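Sigma-54 interaction domain protein (Enterococcus faecalis, PDB 3GDW) is of unknown function, but this fragment is its mannose-type PTS EIIA domain, in a protein that also carries sigma-54-activator and PRD regions and probably binds ATP and DNA. Local coordinates at residues 7-18 with 32-40; 48-59 with 78-88. All coordinates share one frame; numbering follows the deposited sequence.

Contact 1: 7-18 with 32-40; sequences VFVLMHGDSTAS and IGTAMNMPL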
loop_
_atom_site.group_PDB
_atom_site.type_symbol
_atom_site.label_atom_id
_atom_site.label_comp_id
_atom_site.label_asym_id
_atom_site.label_seq_id
_atom_site.Cartn_x
_atom_site.Cartn_y
_atom_site.Cartn_z
ATOM N N VAL B 7 -2.758 -16.398 -4.303
ATOM C CA VAL B 7 -2.444 -14.964 -4.131
ATOM C C VAL B 7 -0.962 -14.795 -3.823
ATOM O O VAL B 7 -0.440 -15.414 -2.879
ATOM C CB VAL B 7 -3.279 -14.323 -3.021
ATOM C CG1 VAL B 7 -3.011 -12.793 -2.930
ATOM C CG2 VAL B 7 -4.741 -14.561 -3.277
ATOM N N PHE B 8 -0.284 -13.982 -4.634
ATOM C CA PHE B 8 1.123 -13.673 -4.400
ATOM C C PHE B 8 1.277 -12.177 -4.235
ATOM O O PHE B 8 0.756 -11.391 -5.059
ATOM C CB PHE B 8 1.996 -14.171 -5.570
ATOM C CG PHE B 8 2.089 -15.676 -5.650
ATOM C CD1 PHE B 8 3.214 -16.343 -5.159
ATOM C CD2 PHE B 8 1.039 -16.422 -6.196
ATOM C CE1 PHE B 8 3.304 -17.757 -5.235
ATOM C CE2 PHE B 8 1.103 -17.818 -6.267
ATOM C CZ PHE B 8 2.242 -18.488 -5.789
ATOM N N VAL B 9 1.966 -11.770 -3.168
ATOM C CA VAL B 9 2.151 -10.335 -2.905
ATOM C C VAL B 9 3.623 -9.991 -3.141
ATOM O O VAL B 9 4.492 -10.504 -2.435
ATOM C CB VAL B 9 1.740 -9.937 -1.422
ATOM C CG1 VAL B 9 1.821 -8.448 -1.241
ATOM C CG2 VAL B 9 0.325 -10.445 -1.057
ATOM N N LEU B 10 3.901 -9.133 -4.129
ATOM C CA LEU B 10 5.284 -8.778 -4.487
ATOM C C LEU B 10 5.473 -7.279 -4.418
ATOM O O LEU B 10 4.761 -6.536 -5.107
ATOM C CB LEU B 10 5.632 -9.265 -5.906
ATOM C CG LEU B 10 6.238 -10.676 -5.973
ATOM C CD1 LEU B 10 5.197 -11.711 -5.651
ATOM C CD2 LEU B 10 6.853 -10.959 -7.354
HETATM N N MSE B 11 6.417 -6.825 -3.584
HETATM C CA MSE B 11 6.627 -5.371 -3.380
HETATM C C MSE B 11 8.087 -4.977 -3.198
HETATM O O MSE B 11 8.918 -5.789 -2.788
HETATM C CB MSE B 11 5.785 -4.855 -2.182
HETATM C CG MSE B 11 4.301 -4.971 -2.420
HETATM SE SE MSE B 11 3.240 -4.496 -0.903
HETATM C CE MSE B 11 1.511 -4.846 -1.721
ATOM N N HIS B 12 8.396 -3.726 -3.504
ATOM C CA HIS B 12 9.728 -3.199 -3.305
ATOM C C HIS B 12 9.997 -3.022 -1.810
ATOM O O HIS B 12 9.098 -2.611 -1.074
ATOM C CB HIS B 12 9.837 -1.831 -3.973
ATOM C CG HIS B 12 9.732 -1.883 -5.462
ATOM N ND1 HIS B 12 8.591 -2.307 -6.114
ATOM C CD2 HIS B 12 10.613 -1.524 -6.429
ATOM C CE1 HIS B 12 8.782 -2.224 -7.421
ATOM N NE2 HIS B 12 10.005 -1.759 -7.637
ATOM N N GLY B 13 11.226 -3.293 -1.374
ATOM C CA GLY B 13 11.618 -3.008 0.003
ATOM C C GLY B 13 11.792 -4.301 0.763
ATOM O O GLY B 13 11.573 -5.369 0.197
ATOM N N ASP B 14 12.182 -4.200 2.040
ATOM C CA ASP B 14 12.579 -5.377 2.809
ATOM C C ASP B 14 11.440 -6.229 3.354
ATOM O O ASP B 14 11.610 -7.437 3.490
ATOM C CB ASP B 14 13.512 -4.977 3.963
ATOM C CG ASP B 14 14.877 -4.479 3.473
ATOM O OD1 ASP B 14 15.263 -4.766 2.325
ATOM O OD2 ASP B 14 15.567 -3.808 4.248
ATOM N N SER B 15 10.309 -5.607 3.730
ATOM C CA SER B 15 9.253 -6.334 4.443
ATOM C C SER B 15 7.834 -5.786 4.252
ATOM O O SER B 15 6.920 -6.161 4.992
ATOM C CB SER B 15 9.559 -6.394 5.946
ATOM O OG SER B 15 9.444 -5.106 6.529
ATOM N N THR B 16 7.634 -4.946 3.247
ATOM C CA THR B 16 6.297 -4.405 3.003
ATOM C C THR B 16 5.324 -5.499 2.621
ATOM O O THR B 16 4.245 -5.604 3.231
ATOM C CB THR B 16 6.291 -3.344 1.910
ATOM O OG1 THR B 16 7.315 -2.403 2.219
ATOM C CG2 THR B 16 4.936 -2.623 1.883
ATOM N N ALA B 17 5.684 -6.298 1.622
ATOM C CA ALA B 17 4.785 -7.358 1.165
ATOM C C ALA B 17 4.480 -8.350 2.300
ATOM O O ALA B 17 3.298 -8.704 2.524
ATOM C CB ALA B 17 5.364 -8.102 -0.067
ATOM N N SER B 18 5.533 -8.810 2.999
ATOM C CA SER B 18 5.359 -9.833 4.022
ATOM C C SER B 18 4.584 -9.313 5.239
ATOM O O SER B 18 3.768 -10.029 5.801
ATOM C CB SER B 18 6.700 -10.471 4.442
ATOM O OG SER B 18 7.676 -9.478 4.764
ATOM N N ILE B 32 -2.919 -18.819 4.142
ATOM C CA ILE B 32 -2.802 -18.870 2.680
ATOM C C ILE B 32 -2.239 -17.546 2.114
ATOM O O ILE B 32 -2.297 -16.508 2.768
ATOM C CB ILE B 32 -4.134 -19.266 1.992
ATOM C CG1 ILE B 32 -5.150 -18.140 2.092
ATOM C CG2 ILE B 32 -4.701 -20.592 2.586
ATOM C CD1 ILE B 32 -5.852 -17.906 0.814
ATOM N N GLY B 33 -1.698 -17.588 0.905
ATOM C CA GLY B 33 -1.056 -16.411 0.313
ATOM C C GLY B 33 0.449 -16.507 0.500
ATOM O O GLY B 33 0.933 -17.127 1.447
ATOM N N THR B 34 1.184 -15.877 -0.406
ATOM C CA THR B 34 2.629 -15.912 -0.413
ATOM C C THR B 34 3.120 -14.496 -0.615
ATOM O O THR B 34 2.648 -13.813 -1.532
ATOM C CB THR B 34 3.132 -16.799 -1.572
ATOM O OG1 THR B 34 2.688 -18.137 -1.345
ATOM C CG2 THR B 34 4.646 -16.776 -1.672
ATOM N N ALA B 35 4.050 -14.046 0.240
ATOM C CA ALA B 35 4.662 -12.717 0.041
ATOM C C ALA B 35 6.139 -12.824 -0.340
ATOM O O ALA B 35 6.851 -13.708 0.162
ATOM C CB ALA B 35 4.487 -11.836 1.278
HETATM N N MSE B 36 6.604 -11.920 -1.212
HETATM C CA MSE B 36 8.018 -11.907 -1.582
HETATM C C MSE B 36 8.422 -10.459 -1.607
HETATM O O MSE B 36 7.741 -9.653 -2.231
HETATM C CB MSE B 36 8.205 -12.467 -2.997
HETATM C CG MSE B 36 7.394 -13.735 -3.257
HETATM SE SE MSE B 36 8.079 -14.693 -4.805
HETATM C CE MSE B 36 8.015 -16.470 -3.995
ATOM N N ASN B 37 9.541 -10.142 -0.966
ATOM C CA ASN B 37 9.993 -8.759 -0.863
ATOM C C ASN B 37 11.138 -8.597 -1.824
ATOM O O ASN B 37 12.019 -9.446 -1.867
ATOM C CB ASN B 37 10.465 -8.447 0.560
ATOM C CG ASN B 37 9.367 -8.675 1.599
ATOM O OD1 ASN B 37 8.334 -7.989 1.600
ATOM N ND2 ASN B 37 9.558 -9.677 2.437
HETATM N N MSE B 38 11.136 -7.520 -2.602
HETATM C CA MSE B 38 12.261 -7.258 -3.492
HETATM C C MSE B 38 13.114 -6.141 -2.913
HETATM O O MSE B 38 12.750 -4.961 -3.036
HETATM C CB MSE B 38 11.795 -6.862 -4.893
HETATM C CG MSE B 38 12.968 -6.777 -5.891
HETATM SE SE MSE B 38 12.293 -6.401 -7.684
HETATM C CE MSE B 38 11.915 -4.505 -7.407
ATOM N N PRO B 39 14.248 -6.504 -2.280
ATOM C CA PRO B 39 15.024 -5.448 -1.684
ATOM C C PRO B 39 15.692 -4.625 -2.779
ATOM O O PRO B 39 15.736 -5.023 -3.958
ATOM C CB PRO B 39 16.042 -6.199 -0.797
ATOM C CG PRO B 39 16.235 -7.537 -1.489
ATOM C CD PRO B 39 14.836 -7.844 -2.038
ATOM N N LEU B 40 16.157 -3.448 -2.416
ATOM C CA LEU B 40 16.534 -2.491 -3.448
ATOM C C LEU B 40 17.736 -2.923 -4.297
ATOM O O LEU B 40 17.832 -2.533 -5.438
ATOM C CB LEU B 40 16.679 -1.066 -2.878
ATOM C CG LEU B 40 15.330 -0.378 -2.534
ATOM C CD1 LEU B 40 15.523 0.986 -1.890
ATOM C CD2 LEU B 40 14.353 -0.273 -3.765
HETATM O O HOH W 1 0.190 -18.335 -2.493
HETATM O O HOH W 2 15.930 -2.846 0.354
#

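Contact 2: 48-59 with 78-88; sequences YEQLRNQVITQK and FGNMLFEETGI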
loop_
_atom_site.group_PDB
_atom_site.type_symbol
_atom_site.label_atom_id
_atom_site.label_comp_id
_atom_site.label_asym_id
_atom_site.label_seq_id
_atom_site.Cartn_x
_atom_site.Cartn_y
_atom_site.Cartn_z
ATOM N N TYR B 48 11.442 -12.078 -10.612
ATOM C CA TYR B 48 10.569 -12.858 -11.467
ATOM C C TYR B 48 10.904 -14.342 -11.323
ATOM O O TYR B 48 10.012 -15.177 -11.232
ATOM C CB TYR B 48 10.699 -12.452 -12.931
ATOM C CG TYR B 48 9.854 -13.375 -13.762
ATOM C CD1 TYR B 48 8.463 -13.294 -13.702
ATOM C CD2 TYR B 48 10.434 -14.376 -14.541
ATOM C CE1 TYR B 48 7.664 -14.170 -14.416
ATOM C CE2 TYR B 48 9.638 -15.260 -15.282
ATOM C CZ TYR B 48 8.253 -15.152 -15.202
ATOM O OH TYR B 48 7.434 -16.003 -15.909
ATOM N N GLU B 49 12.195 -14.666 -11.303
ATOM C CA GLU B 49 12.606 -16.062 -11.266
ATOM C C GLU B 49 12.207 -16.729 -9.931
ATOM O O GLU B 49 11.839 -17.904 -9.921
ATOM C CB GLU B 49 14.099 -16.221 -11.590
ATOM C CG GLU B 49 14.414 -15.864 -13.020
ATOM C CD GLU B 49 15.889 -15.975 -13.388
ATOM O OE1 GLU B 49 16.677 -16.610 -12.641
ATOM O OE2 GLU B 49 16.256 -15.417 -14.447
ATOM N N GLN B 50 12.247 -15.972 -8.832
ATOM C CA GLN B 50 11.758 -16.469 -7.533
ATOM C C GLN B 50 10.278 -16.830 -7.630
ATOM O O GLN B 50 9.840 -17.884 -7.169
ATOM C CB GLN B 50 11.885 -15.379 -6.457
ATOM C CG GLN B 50 13.301 -15.008 -6.113
ATOM C CD GLN B 50 13.939 -16.065 -5.256
ATOM O OE1 GLN B 50 13.420 -16.402 -4.183
ATOM N NE2 GLN B 50 15.065 -16.596 -5.713
ATOM N N LEU B 51 9.500 -15.924 -8.218
ATOM C CA LEU B 51 8.063 -16.132 -8.323
ATOM C C LEU B 51 7.743 -17.304 -9.263
ATOM O O LEU B 51 6.946 -18.191 -8.945
ATOM C CB LEU B 51 7.392 -14.842 -8.779
ATOM C CG LEU B 51 5.964 -14.985 -9.252
ATOM C CD1 LEU B 51 5.023 -15.258 -8.043
ATOM C CD2 LEU B 51 5.599 -13.707 -9.965
ATOM N N ARG B 52 8.377 -17.295 -10.425
ATOM C CA ARG B 52 8.147 -18.310 -11.434
ATOM C C ARG B 52 8.464 -19.707 -10.882
ATOM O O ARG B 52 7.709 -20.664 -11.121
ATOM C CB ARG B 52 9.019 -18.006 -12.657
ATOM C CG ARG B 52 8.809 -18.908 -13.864
ATOM C CD ARG B 52 9.670 -20.164 -13.831
ATOM N NE ARG B 52 11.062 -19.921 -13.438
ATOM C CZ ARG B 52 11.981 -19.303 -14.182
ATOM N NH1 ARG B 52 11.689 -18.838 -15.383
ATOM N NH2 ARG B 52 13.207 -19.144 -13.699
ATOM N N ASN B 53 9.585 -19.823 -10.165
ATOM C CA ASN B 53 9.987 -21.093 -9.585
ATOM C C ASN B 53 8.977 -21.667 -8.590
ATOM O O ASN B 53 8.732 -22.879 -8.574
ATOM C CB ASN B 53 11.371 -20.976 -8.938
ATOM C CG ASN B 53 12.469 -20.727 -9.956
ATOM O OD1 ASN B 53 12.307 -20.983 -11.134
ATOM N ND2 ASN B 53 13.593 -20.212 -9.493
ATOM N N GLN B 54 8.386 -20.816 -7.758
ATOM C CA GLN B 54 7.384 -21.322 -6.834
ATOM C C GLN B 54 6.088 -21.688 -7.559
ATOM O O GLN B 54 5.492 -22.737 -7.288
ATOM C CB GLN B 54 7.118 -20.359 -5.699
ATOM C CG GLN B 54 6.400 -21.072 -4.550
ATOM C CD GLN B 54 6.038 -20.145 -3.419
ATOM O OE1 GLN B 54 6.816 -19.254 -3.068
ATOM N NE2 GLN B 54 4.844 -20.344 -2.834
ATOM N N VAL B 55 5.663 -20.822 -8.483
ATOM C CA VAL B 55 4.498 -21.091 -9.309
ATOM C C VAL B 55 4.641 -22.456 -10.002
ATOM O O VAL B 55 3.717 -23.278 -9.952
ATOM C CB VAL B 55 4.245 -19.931 -10.315
ATOM C CG1 VAL B 55 3.306 -20.359 -11.427
ATOM C CG2 VAL B 55 3.677 -18.714 -9.585
ATOM N N ILE B 56 5.806 -22.706 -10.606
ATOM C CA ILE B 56 6.053 -23.947 -11.361
ATOM C C ILE B 56 5.920 -25.197 -10.480
ATOM O O ILE B 56 5.304 -26.191 -10.883
ATOM C CB ILE B 56 7.414 -23.907 -12.118
ATOM C CG1 ILE B 56 7.268 -23.053 -13.386
ATOM C CG2 ILE B 56 7.919 -25.333 -12.414
ATOM C CD1 ILE B 56 8.456 -23.073 -14.367
ATOM N N THR B 57 6.481 -25.118 -9.277
ATOM C CA THR B 57 6.360 -26.162 -8.266
ATOM C C THR B 57 4.904 -26.488 -7.960
ATOM O O THR B 57 4.506 -27.645 -7.975
ATOM C CB THR B 57 7.044 -25.714 -6.951
ATOM O OG1 THR B 57 8.454 -25.587 -7.173
ATOM C CG2 THR B 57 6.789 -26.709 -5.827
ATOM N N GLN B 58 4.119 -25.452 -7.684
ATOM C CA GLN B 58 2.758 -25.620 -7.198
ATOM C C GLN B 58 1.717 -25.614 -8.314
ATOM O O GLN B 58 0.523 -25.457 -8.039
ATOM C CB GLN B 58 2.433 -24.507 -6.217
ATOM C CG GLN B 58 3.494 -24.258 -5.183
ATOM C CD GLN B 58 3.037 -23.246 -4.151
ATOM O OE1 GLN B 58 2.383 -22.260 -4.476
ATOM N NE2 GLN B 58 3.373 -23.495 -2.889
ATOM N N LYS B 59 2.160 -25.784 -9.559
ATOM C CA LYS B 59 1.274 -25.716 -10.722
ATOM C C LYS B 59 -0.076 -26.420 -10.498
ATOM O O LYS B 59 -1.138 -25.843 -10.772
ATOM C CB LYS B 59 1.962 -26.283 -11.964
ATOM C CG LYS B 59 1.171 -26.057 -13.248
ATOM C CD LYS B 59 1.913 -26.575 -14.462
ATOM C CE LYS B 59 1.420 -25.885 -15.720
ATOM N NZ LYS B 59 2.050 -24.544 -15.907
ATOM N N PHE B 78 4.901 -9.082 -14.542
ATOM C CA PHE B 78 5.091 -10.508 -14.211
ATOM C C PHE B 78 3.833 -11.309 -14.477
ATOM O O PHE B 78 3.909 -12.506 -14.735
ATOM C CB PHE B 78 5.492 -10.738 -12.738
ATOM C CG PHE B 78 6.832 -10.188 -12.365
ATOM C CD1 PHE B 78 7.695 -9.657 -13.322
ATOM C CD2 PHE B 78 7.251 -10.246 -11.040
ATOM C CE1 PHE B 78 8.949 -9.161 -12.961
ATOM C CE2 PHE B 78 8.505 -9.765 -10.663
ATOM C CZ PHE B 78 9.353 -9.211 -11.620
ATOM N N GLY B 79 2.679 -10.655 -14.385
ATOM C CA GLY B 79 1.405 -11.352 -14.557
ATOM C C GLY B 79 1.289 -11.993 -15.923
ATOM O O GLY B 79 1.020 -13.190 -16.041
ATOM N N ASN B 80 1.505 -11.197 -16.961
ATOM C CA ASN B 80 1.434 -11.722 -18.297
ATOM C C ASN B 80 2.602 -12.675 -18.554
ATOM O O ASN B 80 2.428 -13.681 -19.234
ATOM C CB ASN B 80 1.371 -10.603 -19.341
ATOM C CG ASN B 80 1.404 -11.131 -20.766
ATOM O OD1 ASN B 80 0.678 -12.068 -21.111
ATOM N ND2 ASN B 80 2.263 -10.542 -21.600
HETATM N N MSE B 81 3.775 -12.370 -17.996
HETATM C CA MSE B 81 4.951 -13.233 -18.168
HETATM C C MSE B 81 4.689 -14.644 -17.655
HETATM O O MSE B 81 5.032 -15.616 -18.312
HETATM C CB MSE B 81 6.173 -12.651 -17.460
HETATM C CG MSE B 81 7.045 -11.785 -18.341
HETATM SE SE MSE B 81 8.329 -10.771 -17.273
HETATM C CE MSE B 81 8.823 -9.409 -18.603
ATOM N N LEU B 82 4.081 -14.747 -16.479
ATOM C CA LEU B 82 3.750 -16.049 -15.895
ATOM C C LEU B 82 2.731 -16.802 -16.724
ATOM O O LEU B 82 2.848 -18.012 -16.903
ATOM C CB LEU B 82 3.176 -15.891 -14.488
ATOM C CG LEU B 82 3.983 -15.912 -13.208
ATOM C CD1 LEU B 82 2.956 -15.833 -12.044
ATOM C CD2 LEU B 82 4.901 -17.145 -13.068
ATOM N N PHE B 83 1.702 -16.100 -17.195
ATOM C CA PHE B 83 0.711 -16.727 -18.074
ATOM C C PHE B 83 1.356 -17.276 -19.349
ATOM O O PHE B 83 1.108 -18.420 -19.709
ATOM C CB PHE B 83 -0.439 -15.783 -18.442
ATOM C CG PHE B 83 -1.335 -16.346 -19.510
ATOM C CD1 PHE B 83 -2.214 -17.384 -19.216
ATOM C CD2 PHE B 83 -1.267 -15.874 -20.815
ATOM C CE1 PHE B 83 -3.033 -17.927 -20.203
ATOM C CE2 PHE B 83 -2.075 -16.414 -21.810
ATOM C CZ PHE B 83 -2.962 -17.440 -21.504
ATOM N N GLU B 84 2.167 -16.453 -20.021
ATOM C CA GLU B 84 2.884 -16.878 -21.232
ATOM C C GLU B 84 3.770 -18.093 -20.965
ATOM O O GLU B 84 3.827 -18.993 -21.786
ATOM C CB GLU B 84 3.767 -15.754 -21.791
ATOM C CG GLU B 84 3.039 -14.524 -22.306
ATOM C CD GLU B 84 2.145 -14.814 -23.488
ATOM O OE1 GLU B 84 2.603 -15.456 -24.465
ATOM O OE2 GLU B 84 0.970 -14.392 -23.426
ATOM N N GLU B 85 4.474 -18.094 -19.831
ATOM C CA GLU B 85 5.446 -19.151 -19.511
ATOM C C GLU B 85 4.811 -20.450 -18.986
ATOM O O GLU B 85 5.243 -21.544 -19.348
ATOM C CB GLU B 85 6.520 -18.640 -18.532
ATOM C CG GLU B 85 7.623 -19.671 -18.207
ATOM C CD GLU B 85 8.821 -19.078 -17.461
ATOM O OE1 GLU B 85 8.899 -17.831 -17.313
ATOM O OE2 GLU B 85 9.696 -19.867 -17.028
ATOM N N THR B 86 3.804 -20.329 -18.128
ATOM C CA THR B 86 3.200 -21.500 -17.483
ATOM C C THR B 86 1.808 -21.830 -18.043
ATOM O O THR B 86 1.312 -22.941 -17.869
ATOM C CB THR B 86 3.048 -21.304 -15.942
ATOM O OG1 THR B 86 1.966 -20.408 -15.691
ATOM C CG2 THR B 86 4.316 -20.749 -15.309
ATOM N N GLY B 87 1.156 -20.859 -18.674
ATOM C CA GLY B 87 -0.224 -21.059 -19.136
ATOM C C GLY B 87 -1.271 -20.992 -18.027
ATOM O O GLY B 87 -2.454 -21.235 -18.279
ATOM N N ILE B 88 -0.845 -20.672 -16.808
ATOM C CA ILE B 88 -1.770 -20.483 -15.691
ATOM C C ILE B 88 -2.374 -19.086 -15.802
ATOM O O ILE B 88 -1.642 -18.102 -15.943
ATOM C CB ILE B 88 -1.060 -20.643 -14.321
ATOM C CG1 ILE B 88 -0.485 -22.056 -14.152
ATOM C CG2 ILE B 88 -1.996 -20.277 -13.168
ATOM C CD1 ILE B 88 -1.546 -23.146 -13.953
#

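Contact 1: 7-18 with 32-40
Asn37 turns its amide under the first turn of the helix that begins at Thr16. Its OD1 takes the N-H of Ser18, with Ser18 N 3.2 Å away and tilted only 17° from the carbonyl plane, while ND2 gives a hydrogen bond, 3.0 Å long and near the amide plane, to OG of the same serine. Two bonds to one residue fix the rotation of the amide. A chi1 of 50° sets Ser18 OG between the backbone N and the carbonyl carbon, within reach of ND2. Beside this grip, Ala35 CB lies 3.5 Å from Ser18 CA and also faces the methyl of Ala17. Strands 6-12 and 34-38 run parallel as the two strands of a right-handed beta-alpha-beta crossover whose helix is 16-28, within an EIIA domain of the mannose type. Backbone bonds join them from Thr34 N to Val7 O as far as Gly13 N to Met38 O; Met11 N to Met36 O, at 3.4 Å, is weak. On the sheet face away from Asn37, neighbours lie side by side and point the same way. CD1 of Phe8 meets Thr34 CB at 3.6 Å, and CD1 of Leu10 reaches Met36 CG. Next along, the Met38 chain bends at chi3 (76°) and lays its CE over one face of the His12 imidazole, 3.6 Å from the ring centroid, a CH-pi contact. Helix 44-57 covers this face through Leu51 and Met47. Ser15 OG, at the start of the helix, hydrogen-bonds Ser15 OG of the second subunit.

Contact 2: 48-59 with 78-88
Helices 44-57 and 78-86 are neighbours on one face of the parallel sheet of this EIIA domain, and in the segments 48-57 and 78-86 their axes pass 10.9 Å apart at a crossing angle of -43°. Tyr48 is the knob of the interface, set in a hole formed by Phe78, Met81, Leu82 and Glu85. With CG anti to the backbone N (chi1 175°), its side chain reaches across to the other helix. CB lies over the face of the Phe78 ring, and the tyrosine ring turns its edge to that same ring, an edge-to-face pair with centroids 5.3 Å apart. Met81 SE stands over one face of the Tyr48 ring, 4.5 Å from its centroid, in a Met-aromatic contact. Deeper in, Leu82 divides its methyls: CD1 meets Leu51 CD2 and Val55 CG2, while CD2 rests on Arg52 CA at 3.8 Å. Leu51 continues inward to Phe8 and Leu10 of strand 6-12. Glu85 serves two partners, one with each oxygen. OE1 accepts from Tyr48 OH at 2.7 Å, from above the carboxylate plane; OE2 uses its syn lone pair for Arg52 NH1 at 2.8 Å in a salt bridge, although guanidinium and carboxylate planes stand 65° apart. Asn53 OD1, from the next residue of the same helix, accepts from Arg52 NE and steadies the guanidinium. At the far end Lys59 NZ donates to Thr86 O, 2.6 Å away, where the helix finishes in an ST turn, Ile88 N bonding to Thr86 OG1. Bonded to a hydroxyl and a guanidinium, the Glu85 carboxylate is probably stabilised as an anion, and the lysine ammonium probably polarises the Thr86 carbonyl at the C-terminal end of its helix.

How the contacts relate
Contact 1 joins strand 34-38, outermost within this chain, to the inner strand 6-12, and contact 2 joins two helices of the layer on one face of the sheet; their centres are about 16 Å apart. Helix 44-57 is the next element after strand 34-38, placing the two contacts in series along the chain. They meet on the sheet face that carries Phe8, Leu10 and Met36: Phe8 CD1 lies 3.6 Å from Leu51 CD1, and Leu10 CD2 is 3.8 Å from Phe78 CD2. Gln54 reaches toward the edge strand, its OE1 3.2 Å from Met36 CE. The other face of the sheet at contact 1 carries Asn37 and helix 16-28, and the second subunit touches contact 1 but not contact 2.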